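Folylpolyglutamate synthase (FolC) (Helicobacter pylori, PDB 6K8C) probably adds glutamate to dihydropteroate and successively to reduced folates, using ATP, to make dihydrofolate and folylpolyglutamates. Local coordinates at residues Thr61-Thr66 / His78-His83; Leu335-His340 / Ala362-Val367; Ala41-Gln46 / Leu128-Ala133. One frame throughout, in Å; residues are numbered along the deposited sequence.

From the N terminus the chain first reaches 41-46, the loop between helix 28-41 and strand 48-53, whose partner comes more than 80 residues later in helix 121-132; contact 3 therefore closes a long loop. Contact 1 opens and closes within that loop, joining helix 58-70 to the end of strand 76-79 over a short connection. The two touch, F79 CD1 lying 3.6 Å from A129 CB, although their centres are about 18 Å apart. Contact 2 follows in series, in the glutamate ligase domain, where it pairs strands 331-336 and 361-363 and closes a 21-residue connection containing helix 347-357. Its centre is about 30 Å from that of contact 1 and 42 Å from that of contact 3.

Contact 1 of 3, residues Thr61-Thr66 / His78-His83; sequences TGRFLT and HFTSPH
T66 and H78 bring the two backbones closest, with a T66 CA to H78 CA separation of 6.6 Å; 61-66 is helical throughout, whereas 78-83 leaves strand 76-79 after F79. At this spacing the contact is made by side chains, above all by the H78 imidazole. R63 NE donates to H78 ND1 over 2.8 Å at an N-H...N angle of 169°. The bond lies in the planes of both groups, yet those planes stand 86° apart, so the guanidinium meets the edge of the ring and does not stack on it. Bends at chi2 and chi3 of R63, both close to 60°, fold the arginine back far enough to make this approach.

One face of the imidazole lies against the helix backbone, G62 C being 3.4 Å from H78 CE1. G62 has no side chain to hold the ring off, and G62 CA comes within 3.7 Å of H78 NE2. The T80 methyl, CG2, covers the opposite face toward the rim. Beside the ring, T66 OG1 is 3.4 Å from H78 CB. That hydroxyl also donates to G62 O (2.8 Å), which takes the T66 amide from the other face of its carbonyl plane, so two donors grip one oxygen.

The helix of 61-66 starts within the glycine-rich sequence expected to form the P-loop. V140 of strand 138-142 touches both T66 and H78, while F92 of strand 91-93 receives a cation-pi contact from R63 and pairs through its backbone with H78. These strands flank 76-79, and the helix packs across them.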
ATOM      1  N   THR A  61      -7.146  -2.183  -2.610  1.00 23.96           N
ATOM      2  CA  THR A  61      -7.728  -3.488  -2.918  1.00 23.54           C
ATOM      3  C   THR A  61      -7.697  -4.400  -1.697  1.00 24.21           C
ATOM      4  O   THR A  61      -8.691  -5.055  -1.365  1.00 23.81           O
ATOM      5  CB  THR A  61      -6.983  -4.148  -4.079  1.00 23.26           C
ATOM      6  OG1 THR A  61      -6.993  -3.283  -5.219  1.00 22.86           O
ATOM      7  CG2 THR A  61      -7.638  -5.478  -4.443  1.00 23.73           C
ATOM      8  N   GLY A  62      -6.554  -4.455  -1.013  1.00 27.42           N
ATOM      9  CA  GLY A  62      -6.443  -5.314   0.154  1.00 22.48           C
ATOM     10  C   GLY A  62      -7.310  -4.855   1.307  1.00 20.71           C
ATOM     11  O   GLY A  62      -7.908  -5.675   2.013  1.00 21.66           O
ATOM     12  N   ARG A  63      -7.392  -3.541   1.523  1.00 23.12           N
ATOM     13  CA  ARG A  63      -8.169  -3.048   2.654  1.00 23.29           C
ATOM     14  C   ARG A  63      -9.664  -3.185   2.396  1.00 22.47           C
ATOM     15  O   ARG A  63     -10.433  -3.461   3.324  1.00 21.72           O
ATOM     16  CB  ARG A  63      -7.795  -1.594   2.961  1.00 22.23           C
ATOM     17  CG  ARG A  63      -8.411  -1.050   4.264  1.00 21.64           C
ATOM     18  CD  ARG A  63      -7.972  -1.842   5.504  1.00 24.39           C
ATOM     19  NE  ARG A  63      -6.521  -1.829   5.647  1.00 25.24           N
ATOM     20  CZ  ARG A  63      -5.828  -0.841   6.200  1.00 28.25           C
ATOM     21  NH1 ARG A  63      -6.449   0.223   6.692  1.00 24.69           N
ATOM     22  NH2 ARG A  63      -4.510  -0.922   6.263  1.00 27.95           N
ATOM     23  N   PHE A  64     -10.095  -2.994   1.142  1.00 22.60           N
ATOM     24  CA  PHE A  64     -11.493  -3.230   0.784  1.00 18.06           C
ATOM     25  C   PHE A  64     -11.888  -4.672   1.074  1.00 23.77           C
ATOM     26  O   PHE A  64     -12.933  -4.936   1.680  1.00 24.65           O
ATOM     27  CB  PHE A  64     -11.721  -2.922  -0.702  1.00 18.64           C
ATOM     28  CG  PHE A  64     -12.166  -1.517  -0.986  1.00 27.97           C
ATOM     29  CD1 PHE A  64     -13.122  -0.898  -0.202  1.00 33.37           C
ATOM     30  CD2 PHE A  64     -11.640  -0.823  -2.069  1.00 32.66           C
ATOM     31  CE1 PHE A  64     -13.538   0.397  -0.486  1.00 34.81           C
ATOM     32  CE2 PHE A  64     -12.049   0.472  -2.358  1.00 35.50           C
ATOM     33  CZ  PHE A  64     -13.000   1.082  -1.564  1.00 36.32           C
ATOM     34  N   LEU A  65     -11.053  -5.623   0.642  1.00 21.86           N
ATOM     35  CA  LEU A  65     -11.306  -7.028   0.947  1.00 20.37           C
ATOM     36  C   LEU A  65     -11.347  -7.265   2.452  1.00 26.19           C
ATOM     37  O   LEU A  65     -12.238  -7.959   2.957  1.00 25.05           O
ATOM     38  CB  LEU A  65     -10.235  -7.901   0.291  1.00 18.70           C
ATOM     39  CG  LEU A  65     -10.269  -9.405   0.584  1.00 23.98           C
ATOM     40  CD1 LEU A  65     -11.585 -10.023   0.143  1.00 30.52           C
ATOM     41  CD2 LEU A  65      -9.108 -10.103  -0.101  1.00 23.56           C
ATOM     42  N   THR A  66     -10.382  -6.692   3.184  1.00 24.47           N
ATOM     43  CA  THR A  66     -10.346  -6.809   4.641  1.00 23.21           C
ATOM     44  C   THR A  66     -11.643  -6.310   5.275  1.00 31.68           C
ATOM     45  O   THR A  66     -12.186  -6.944   6.189  1.00 28.80           O
ATOM     46  CB  THR A  66      -9.146  -6.028   5.197  1.00 20.80           C
ATOM     47  OG1 THR A  66      -7.926  -6.592   4.697  1.00 24.27           O
ATOM     48  CG2 THR A  66      -9.118  -6.068   6.732  1.00 25.99           C
ATOM     49  N   HIS A  78      -4.548  -7.301   7.973  1.00 24.77           N
ATOM     50  CA  HIS A  78      -4.086  -6.761   6.703  1.00 26.76           C
ATOM     51  C   HIS A  78      -2.674  -6.225   6.894  1.00 22.26           C
ATOM     52  O   HIS A  78      -2.465  -5.266   7.645  1.00 24.10           O
ATOM     53  CB  HIS A  78      -5.017  -5.661   6.197  1.00 22.65           C
ATOM     54  CG  HIS A  78      -4.666  -5.154   4.835  1.00 24.20           C
ATOM     55  ND1 HIS A  78      -5.066  -3.919   4.372  1.00 23.70           N
ATOM     56  CD2 HIS A  78      -3.959  -5.722   3.831  1.00 22.50           C
ATOM     57  CE1 HIS A  78      -4.628  -3.751   3.137  1.00 21.84           C
ATOM     58  NE2 HIS A  78      -3.953  -4.830   2.784  1.00 24.10           N
ATOM     59  N   PHE A  79      -1.719  -6.844   6.212  1.00 23.25           N
ATOM     60  CA  PHE A  79      -0.303  -6.513   6.318  1.00 22.83           C
ATOM     61  C   PHE A  79       0.100  -5.709   5.089  1.00 22.86           C
ATOM     62  O   PHE A  79      -0.001  -6.209   3.969  1.00 24.41           O
ATOM     63  CB  PHE A  79       0.513  -7.801   6.416  1.00 24.69           C
ATOM     64  CG  PHE A  79       2.002  -7.600   6.386  1.00 25.25           C
ATOM     65  CD1 PHE A  79       2.638  -6.866   7.370  1.00 27.90           C
ATOM     66  CD2 PHE A  79       2.766  -8.185   5.387  1.00 30.10           C
ATOM     67  CE1 PHE A  79       4.010  -6.704   7.351  1.00 26.59           C
ATOM     68  CE2 PHE A  79       4.139  -8.028   5.360  1.00 31.45           C
ATOM     69  CZ  PHE A  79       4.760  -7.289   6.343  1.00 26.14           C
ATOM     70  N   THR A  80       0.554  -4.470   5.292  1.00 23.48           N
ATOM     71  CA  THR A  80       0.903  -3.580   4.189  1.00 26.90           C
ATOM     72  C   THR A  80       2.305  -3.021   4.389  1.00 33.52           C
ATOM     73  O   THR A  80       2.913  -3.173   5.447  1.00 26.42           O
ATOM     74  CB  THR A  80      -0.093  -2.422   4.060  1.00 27.80           C
ATOM     75  OG1 THR A  80      -0.065  -1.637   5.260  1.00 27.44           O
ATOM     76  CG2 THR A  80      -1.494  -2.952   3.836  1.00 25.15           C
ATOM     77  N   SER A  81       2.821  -2.361   3.353  1.00 27.27           N
ATOM     78  CA  SER A  81       4.121  -1.710   3.453  1.00 27.87           C
ATOM     79  C   SER A  81       4.203  -0.636   2.380  1.00 33.38           C
ATOM     80  O   SER A  81       3.534  -0.752   1.348  1.00 30.52           O
ATOM     81  CB  SER A  81       5.264  -2.723   3.294  1.00 31.56           C
ATOM     82  OG  SER A  81       5.346  -3.188   1.961  1.00 39.81           O
ATOM     83  N   PRO A  82       4.975   0.446   2.610  1.00 33.85           N
ATOM     84  CA  PRO A  82       5.642   0.716   3.883  1.00 37.07           C
ATOM     85  C   PRO A  82       4.678   1.428   4.815  1.00 37.20           C
ATOM     86  O   PRO A  82       3.496   1.110   4.803  1.00 40.13           O
ATOM     87  CB  PRO A  82       6.810   1.616   3.482  1.00 33.71           C
ATOM     88  CG  PRO A  82       6.260   2.411   2.333  1.00 32.12           C
ATOM     89  CD  PRO A  82       5.235   1.517   1.628  1.00 39.33           C
ATOM     90  N   HIS A  83       5.156   2.384   5.601  1.00 32.15           N
ATOM     91  CA  HIS A  83       4.274   3.157   6.459  1.00 24.51           C
ATOM     92  C   HIS A  83       4.500   4.640   6.211  1.00 28.85           C
ATOM     93  O   HIS A  83       5.523   5.053   5.659  1.00 36.02           O
ATOM     94  CB  HIS A  83       4.478   2.809   7.942  1.00 28.96           C
ATOM     95  CG  HIS A  83       5.847   3.119   8.461  1.00 28.44           C
ATOM     96  ND1 HIS A  83       6.834   2.163   8.573  1.00 30.92           N
ATOM     97  CD2 HIS A  83       6.384   4.271   8.929  1.00 34.91           C
ATOM     98  CE1 HIS A  83       7.926   2.717   9.072  1.00 31.33           C
ATOM     99  NE2 HIS A  83       7.678   3.995   9.298  1.00 34.58           N
TER

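Contact 2 of 3, residues Leu335-His340 / Ala362-Val367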
ATOM      1  N   LEU A 335       6.312  24.184  -3.556  1.00 28.74           N
ATOM      2  CA  LEU A 335       7.545  24.092  -2.784  1.00 29.62           C
ATOM      3  C   LEU A 335       8.121  22.699  -2.995  1.00 31.65           C
ATOM      4  O   LEU A 335       7.527  21.704  -2.570  1.00 33.34           O
ATOM      5  CB  LEU A 335       7.291  24.375  -1.305  1.00 31.49           C
ATOM      6  CG  LEU A 335       6.757  25.776  -0.982  1.00 36.93           C
ATOM      7  CD1 LEU A 335       6.512  25.933   0.515  1.00 34.53           C
ATOM      8  CD2 LEU A 335       7.701  26.858  -1.495  1.00 37.86           C
ATOM      9  N   ILE A 336       9.264  22.625  -3.674  1.00 28.64           N
ATOM     10  CA  ILE A 336       9.884  21.333  -3.944  1.00 31.50           C
ATOM     11  C   ILE A 336      10.519  20.801  -2.668  1.00 41.31           C
ATOM     12  O   ILE A 336      11.329  21.485  -2.028  1.00 49.52           O
ATOM     13  CB  ILE A 336      10.920  21.455  -5.070  1.00 38.07           C
ATOM     14  CG1 ILE A 336      10.284  22.080  -6.316  1.00 39.60           C
ATOM     15  CG2 ILE A 336      11.524  20.092  -5.384  1.00 36.69           C
ATOM     16  CD1 ILE A 336      11.286  22.599  -7.320  1.00 37.43           C
ATOM     17  N   LEU A 337      10.153  19.574  -2.290  1.00 42.66           N
ATOM     18  CA  LEU A 337      10.743  18.901  -1.132  1.00 41.15           C
ATOM     19  C   LEU A 337      12.000  18.178  -1.595  1.00 42.20           C
ATOM     20  O   LEU A 337      11.951  17.052  -2.096  1.00 43.47           O
ATOM     21  CB  LEU A 337       9.750  17.942  -0.485  1.00 38.21           C
ATOM     22  CG  LEU A 337      10.156  17.408   0.893  1.00 45.42           C
ATOM     23  CD1 LEU A 337      10.275  18.534   1.886  1.00 48.58           C
ATOM     24  CD2 LEU A 337       9.172  16.361   1.393  1.00 45.72           C
ATOM     25  N   GLU A 338      13.141  18.844  -1.423  1.00 47.73           N
ATOM     26  CA  GLU A 338      14.435  18.302  -1.817  1.00 60.54           C
ATOM     27  C   GLU A 338      14.623  16.887  -1.290  1.00 52.11           C
ATOM     28  O   GLU A 338      14.525  16.644  -0.083  1.00 52.90           O
ATOM     29  CB  GLU A 338      15.547  19.210  -1.292  1.00 66.21           C
ATOM     30  CG  GLU A 338      16.868  19.083  -2.028  1.00 70.28           C
ATOM     31  CD  GLU A 338      17.508  20.431  -2.271  1.00 78.99           C
ATOM     32  OE1 GLU A 338      17.759  21.145  -1.277  1.00 76.83           O
ATOM     33  OE2 GLU A 338      17.765  20.774  -3.443  1.00 82.17           O
ATOM     34  N   LEU A 339      14.865  15.950  -2.207  1.00 58.74           N
ATOM     35  CA  LEU A 339      15.167  14.566  -1.873  1.00 60.01           C
ATOM     36  C   LEU A 339      16.328  14.110  -2.739  1.00 71.15           C
ATOM     37  O   LEU A 339      16.342  14.361  -3.948  1.00 64.09           O
ATOM     38  CB  LEU A 339      13.961  13.643  -2.094  1.00 59.46           C
ATOM     39  CG  LEU A 339      12.826  13.712  -1.073  1.00 54.06           C
ATOM     40  CD1 LEU A 339      11.547  13.172  -1.685  1.00 52.15           C
ATOM     41  CD2 LEU A 339      13.185  12.954   0.189  1.00 50.80           C
ATOM     42  N   HIS A 340      17.296  13.439  -2.120  1.00 74.76           N
ATOM     43  CA  HIS A 340      18.497  12.991  -2.810  1.00 77.07           C
ATOM     44  C   HIS A 340      18.496  11.496  -3.085  1.00 75.11           C
ATOM     45  O   HIS A 340      19.454  10.985  -3.673  1.00 74.28           O
ATOM     46  CB  HIS A 340      19.735  13.385  -2.003  1.00 69.26           C
ATOM     47  CG  HIS A 340      19.927  14.866  -1.900  1.00 84.12           C
ATOM     48  ND1 HIS A 340      20.556  15.605  -2.879  1.00 94.12           N
ATOM     49  CD2 HIS A 340      19.545  15.750  -0.948  1.00 82.84           C
ATOM     50  CE1 HIS A 340      20.566  16.879  -2.527  1.00 90.25           C
ATOM     51  NE2 HIS A 340      19.959  16.994  -1.360  1.00 86.78           N
ATOM     52  N   ALA A 362       9.701  27.278  -5.425  1.00 41.40           N
ATOM     53  CA  ALA A 362      10.876  27.496  -4.590  1.00 49.75           C
ATOM     54  C   ALA A 362      11.134  26.180  -3.869  1.00 48.75           C
ATOM     55  O   ALA A 362      10.357  25.228  -3.990  1.00 41.21           O
ATOM     56  CB  ALA A 362      10.676  28.655  -3.610  1.00 46.50           C
ATOM     57  N   LEU A 363      12.233  26.123  -3.123  1.00 43.43           N
ATOM     58  CA  LEU A 363      12.505  24.952  -2.304  1.00 45.90           C
ATOM     59  C   LEU A 363      11.702  25.020  -1.009  1.00 43.08           C
ATOM     60  O   LEU A 363      11.474  26.097  -0.452  1.00 46.62           O
ATOM     61  CB  LEU A 363      13.997  24.838  -1.985  1.00 51.41           C
ATOM     62  CG  LEU A 363      14.986  24.708  -3.146  1.00 60.96           C
ATOM     63  CD1 LEU A 363      16.333  24.213  -2.632  1.00 56.05           C
ATOM     64  CD2 LEU A 363      14.454  23.792  -4.236  1.00 44.75           C
ATOM     65  N   PHE A 364      11.271  23.858  -0.528  1.00 39.63           N
ATOM     66  CA  PHE A 364      10.565  23.807   0.746  1.00 37.76           C
ATOM     67  C   PHE A 364      11.547  23.947   1.902  1.00 43.56           C
ATOM     68  O   PHE A 364      12.584  23.275   1.929  1.00 38.50           O
ATOM     69  CB  PHE A 364       9.792  22.502   0.903  1.00 39.69           C
ATOM     70  CG  PHE A 364       9.177  22.339   2.269  1.00 41.99           C
ATOM     71  CD1 PHE A 364       8.025  23.030   2.615  1.00 38.57           C
ATOM     72  CD2 PHE A 364       9.783  21.543   3.225  1.00 43.05           C
ATOM     73  CE1 PHE A 364       7.472  22.895   3.878  1.00 47.08           C
ATOM     74  CE2 PHE A 364       9.237  21.400   4.485  1.00 43.31           C
ATOM     75  CZ  PHE A 364       8.081  22.078   4.815  1.00 36.35           C
ATOM     76  N   GLU A 365      11.202  24.801   2.868  1.00 42.51           N
ATOM     77  CA  GLU A 365      11.930  24.882   4.132  1.00 51.09           C
ATOM     78  C   GLU A 365      10.998  24.778   5.330  1.00 47.00           C
ATOM     79  O   GLU A 365      11.198  23.899   6.175  1.00 51.30           O
ATOM     80  CB  GLU A 365      12.780  26.164   4.195  1.00 51.93           C
ATOM     81  CG  GLU A 365      12.108  27.457   3.761  1.00 63.25           C
ATOM     82  CD  GLU A 365      13.119  28.469   3.237  1.00 76.25           C
ATOM     83  OE1 GLU A 365      12.763  29.661   3.113  1.00 85.01           O
ATOM     84  OE2 GLU A 365      14.271  28.072   2.945  1.00 76.51           O
ATOM     85  N   ASP A 366       9.975  25.629   5.433  1.00 51.61           N
ATOM     86  CA  ASP A 366       9.054  25.571   6.562  1.00 55.92           C
ATOM     87  C   ASP A 366       7.633  25.861   6.099  1.00 48.00           C
ATOM     88  O   ASP A 366       7.407  26.445   5.035  1.00 55.56           O
ATOM     89  CB  ASP A 366       9.441  26.563   7.676  1.00 61.09           C
ATOM     90  CG  ASP A 366      10.923  26.519   8.018  1.00 71.21           C
ATOM     91  OD1 ASP A 366      11.371  25.527   8.636  1.00 79.64           O
ATOM     92  OD2 ASP A 366      11.643  27.487   7.678  1.00 79.32           O
ATOM     93  N   VAL A 367       6.670  25.444   6.920  1.00 38.87           N
ATOM     94  CA  VAL A 367       5.259  25.733   6.691  1.00 44.94           C
ATOM     95  C   VAL A 367       4.874  26.950   7.522  1.00 49.67           C
ATOM     96  O   VAL A 367       5.260  27.061   8.696  1.00 50.63           O
ATOM     97  CB  VAL A 367       4.371  24.516   7.021  1.00 58.11           C
ATOM     98  CG1 VAL A 367       4.717  23.338   6.117  1.00 54.77           C
ATOM     99  CG2 VAL A 367       4.493  24.120   8.492  1.00 48.14           C
TER
HETATM  100  O   HOH W   1      13.605  21.144   0.628  1.00 41.26           O
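L335 and I336 run parallel to A362 and L363, with CA-CA separations of 5.1 Å (L335 to A362) and 4.8 Å (I336 to L363). The evidence for a parallel pair is the bonding of I336 on both sides of L363: its N donates to A362 O, and its O accepts from F364 N, each over 2.8 Å and with angles at hydrogen of 159° and 167°. The first donor lies in the carbonyl plane of A362; the second stands well above that of I336. Past the strand ends one water carries the pairing further, accepting from E338 N and donating to F364 O (2.7 Å).

Side chains separate by face. L335 and A362 share one, where L335 CD2 approaches A362 CB at 4.1 Å. F364 joins this group through its CB, 3.8 Å from L335 CB, while L335 CD1 reaches the edge of its ring, the two side chains crossing at about a right angle. L337 runs alongside F364, pointing the same way, and packs tightly: L337 CD1 is 3.3 Å from F364 CD2. In both, CG leaves the backbone opposite N (chi1 -168° for L337), and with the backbones parallel where they pair the two groups end up alongside.

I336 and L363 occupy the other face. There the aliphatic end of L363 also meets a charged group, its CD1 lying 3.6 Å from E338 OE1 in an exposed position. I336 is covered by L347, L350 and L354 of helix 347-357. I311, from strand 308-312 on the other side of strand 331-336, touches F364. Strand 331-336, helix 347-357 and edge strand 361-363 thus form a beta-alpha-beta crossover, the repeating element of the Rossmann-like sheet in the C-terminal domain of Mur ligase relatives.

Contact 3 of 3, residues Ala41-Gln46 / Leu128-Ala133; sequences AFFEIQ and LAVMLA
M131 makes Met-aromatic contacts with F42 and F43, joining helix 121-132 of the Mur ligase-type middle domain to the loop that leads from helix 28-41 into strand 48-53. The sulfur stands 4.2 Å from the centroid of the F42 ring, with SD 28° off the ring normal. Its approach to F43 is flatter and longer: SD is 5.2 Å from that centroid and 70° off the normal, with F43 CE2 as the touching atom. Both approaches are oblique. M131 reaches the two rings because its chain bends at both chi2 and chi3, turning the thioether back toward the loop.

F43 also turns its edge to the helix backbone. Its CZ lies 3.5 Å from V130 O, in the plane of the ring, so ring hydrogens face a carbonyl oxygen. F38 of helix 28-41 touches V130 and M131 and meets both phenylalanine rings, edge-to-face in the case of F43. K134 makes a cation-pi contact with F43, and L110 of helix 100-110 adds to the surroundings of M131. F38 and the two loop phenylalanines thus pack together on V130 and M131.

No hydrogen bond crosses between the segments, and the grip is by apolar and ring contacts, with 281 Å² buried in all. At the strand 48-53 end of the loop, I45 points its CB toward the helix and extends CG1 opposite the backbone N. This sets its terminal methyl against both V130 CG1 and A133 CB, with I45 CD1 coming within 3.4 Å of A133 O.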
ATOM      1  N   ALA A  41       9.241 -23.508  15.733  1.00 40.16           N
ATOM      2  CA  ALA A  41       9.310 -22.938  17.075  1.00 38.94           C
ATOM      3  C   ALA A  41       7.971 -22.394  17.548  1.00 41.26           C
ATOM      4  O   ALA A  41       7.735 -22.309  18.756  1.00 36.08           O
ATOM      5  CB  ALA A  41      10.364 -21.830  17.133  1.00 42.89           C
ATOM      6  N   PHE A  42       7.089 -22.011  16.630  1.00 38.56           N
ATOM      7  CA  PHE A  42       5.819 -21.428  17.039  1.00 36.12           C
ATOM      8  C   PHE A  42       4.631 -22.219  16.500  1.00 46.78           C
ATOM      9  O   PHE A  42       4.112 -23.095  17.195  1.00 42.66           O
ATOM     10  CB  PHE A  42       5.747 -19.959  16.610  1.00 43.25           C
ATOM     11  CG  PHE A  42       6.638 -19.062  17.418  1.00 38.24           C
ATOM     12  CD1 PHE A  42       6.162 -18.461  18.568  1.00 41.52           C
ATOM     13  CD2 PHE A  42       7.950 -18.828  17.037  1.00 38.45           C
ATOM     14  CE1 PHE A  42       6.969 -17.642  19.326  1.00 50.10           C
ATOM     15  CE2 PHE A  42       8.764 -18.006  17.796  1.00 40.29           C
ATOM     16  CZ  PHE A  42       8.273 -17.413  18.939  1.00 38.78           C
ATOM     17  N   PHE A  43       4.187 -21.928  15.281  1.00 35.59           N
ATOM     18  CA  PHE A  43       2.984 -22.572  14.768  1.00 38.03           C
ATOM     19  C   PHE A  43       2.909 -22.421  13.257  1.00 46.84           C
ATOM     20  O   PHE A  43       3.560 -21.561  12.658  1.00 40.34           O
ATOM     21  CB  PHE A  43       1.727 -21.993  15.424  1.00 36.76           C
ATOM     22  CG  PHE A  43       1.540 -20.519  15.192  1.00 43.28           C
ATOM     23  CD1 PHE A  43       0.859 -20.064  14.069  1.00 38.67           C
ATOM     24  CD2 PHE A  43       2.035 -19.592  16.094  1.00 38.16           C
ATOM     25  CE1 PHE A  43       0.685 -18.716  13.845  1.00 39.02           C
ATOM     26  CE2 PHE A  43       1.863 -18.237  15.879  1.00 46.08           C
ATOM     27  CZ  PHE A  43       1.186 -17.797  14.750  1.00 41.52           C
ATOM     28  N   GLU A  44       2.089 -23.279  12.651  1.00 42.57           N
ATOM     29  CA  GLU A  44       1.706 -23.179  11.250  1.00 41.72           C
ATOM     30  C   GLU A  44       0.369 -22.447  11.218  1.00 48.17           C
ATOM     31  O   GLU A  44      -0.646 -22.985  11.672  1.00 42.97           O
ATOM     32  CB  GLU A  44       1.602 -24.568  10.622  1.00 51.26           C
ATOM     33  CG  GLU A  44       1.387 -24.605   9.121  1.00 50.51           C
ATOM     34  CD  GLU A  44       2.262 -25.658   8.457  1.00 71.18           C
ATOM     35  OE1 GLU A  44       2.305 -25.716   7.208  1.00 72.25           O
ATOM     36  OE2 GLU A  44       2.918 -26.425   9.195  1.00 76.79           O
ATOM     37  N   ILE A  45       0.370 -21.214  10.704  1.00 37.00           N
ATOM     38  CA  ILE A  45      -0.818 -20.370  10.789  1.00 33.28           C
ATOM     39  C   ILE A  45      -2.000 -21.037  10.081  1.00 26.90           C
ATOM     40  O   ILE A  45      -1.864 -21.610   8.992  1.00 31.17           O
ATOM     41  CB  ILE A  45      -0.519 -18.970  10.218  1.00 38.47           C
ATOM     42  CG1 ILE A  45      -1.717 -18.039  10.416  1.00 37.49           C
ATOM     43  CG2 ILE A  45      -0.130 -19.044   8.741  1.00 33.79           C
ATOM     44  CD1 ILE A  45      -1.347 -16.579  10.594  1.00 38.44           C
ATOM     45  N   GLN A  46      -3.171 -20.980  10.719  1.00 26.65           N
ATOM     46  CA  GLN A  46      -4.365 -21.610  10.167  1.00 32.69           C
ATOM     47  C   GLN A  46      -5.210 -20.673   9.316  1.00 37.36           C
ATOM     48  O   GLN A  46      -6.010 -21.153   8.502  1.00 36.05           O
ATOM     49  CB  GLN A  46      -5.225 -22.185  11.291  1.00 39.21           C
ATOM     50  CG  GLN A  46      -4.409 -22.862  12.378  1.00 48.74           C
ATOM     51  CD  GLN A  46      -5.264 -23.377  13.510  1.00 63.00           C
ATOM     52  OE1 GLN A  46      -5.113 -22.963  14.661  1.00 70.32           O
ATOM     53  NE2 GLN A  46      -6.166 -24.297  13.192  1.00 62.41           N
ATOM     54  N   LEU A 128       6.231 -10.724  12.275  1.00 22.89           N
ATOM     55  CA  LEU A 128       5.345 -10.034  13.201  1.00 24.78           C
ATOM     56  C   LEU A 128       3.893 -10.124  12.738  1.00 26.70           C
ATOM     57  O   LEU A 128       2.983 -10.322  13.553  1.00 28.07           O
ATOM     58  CB  LEU A 128       5.773  -8.573  13.352  1.00 24.98           C
ATOM     59  CG  LEU A 128       7.025  -8.285  14.185  1.00 25.10           C
ATOM     60  CD1 LEU A 128       7.430  -6.828  14.031  1.00 28.15           C
ATOM     61  CD2 LEU A 128       6.794  -8.640  15.647  1.00 27.57           C
ATOM     62  N   ALA A 129       3.659  -9.988  11.431  1.00 25.65           N
ATOM     63  CA  ALA A 129       2.301 -10.114  10.909  1.00 24.49           C
ATOM     64  C   ALA A 129       1.734 -11.503  11.178  1.00 27.06           C
ATOM     65  O   ALA A 129       0.581 -11.640  11.602  1.00 26.08           O
ATOM     66  CB  ALA A 129       2.280  -9.802   9.409  1.00 24.21           C
ATOM     67  N   VAL A 130       2.530 -12.548  10.936  1.00 24.09           N
ATOM     68  CA  VAL A 130       2.056 -13.909  11.174  1.00 23.89           C
ATOM     69  C   VAL A 130       1.777 -14.126  12.654  1.00 32.06           C
ATOM     70  O   VAL A 130       0.788 -14.771  13.024  1.00 31.00           O
ATOM     71  CB  VAL A 130       3.068 -14.936  10.637  1.00 30.70           C
ATOM     72  CG1 VAL A 130       2.565 -16.366  10.888  1.00 34.58           C
ATOM     73  CG2 VAL A 130       3.333 -14.699   9.164  1.00 32.95           C
ATOM     74  N   MET A 131       2.642 -13.597  13.527  1.00 27.74           N
ATOM     75  CA  MET A 131       2.410 -13.717  14.965  1.00 28.68           C
ATOM     76  C   MET A 131       1.113 -13.026  15.364  1.00 41.56           C
ATOM     77  O   MET A 131       0.305 -13.573  16.127  1.00 32.64           O
ATOM     78  CB  MET A 131       3.590 -13.127  15.744  1.00 33.16           C
ATOM     79  CG  MET A 131       4.791 -14.048  15.865  1.00 42.98           C
ATOM     80  SD  MET A 131       4.478 -15.496  16.905  1.00 38.90           S
ATOM     81  CE  MET A 131       4.181 -14.714  18.487  1.00 38.62           C
ATOM     82  N   LEU A 132       0.894 -11.816  14.846  1.00 29.30           N
ATOM     83  CA  LEU A 132      -0.307 -11.064  15.179  1.00 33.64           C
ATOM     84  C   LEU A 132      -1.571 -11.712  14.636  1.00 30.96           C
ATOM     85  O   LEU A 132      -2.649 -11.480  15.193  1.00 29.43           O
ATOM     86  CB  LEU A 132      -0.191  -9.640  14.647  1.00 31.62           C
ATOM     87  CG  LEU A 132       0.855  -8.764  15.326  1.00 34.89           C
ATOM     88  CD1 LEU A 132       1.027  -7.463  14.560  1.00 28.84           C
ATOM     89  CD2 LEU A 132       0.463  -8.497  16.766  1.00 33.08           C
ATOM     90  N   ALA A 133      -1.466 -12.512  13.574  1.00 29.49           N
ATOM     91  CA  ALA A 133      -2.622 -13.123  12.927  1.00 36.19           C
ATOM     92  C   ALA A 133      -2.859 -14.562  13.374  1.00 33.67           C
ATOM     93  O   ALA A 133      -3.632 -15.278  12.729  1.00 32.23           O
ATOM     94  CB  ALA A 133      -2.461 -13.072  11.405  1.00 28.17           C
TER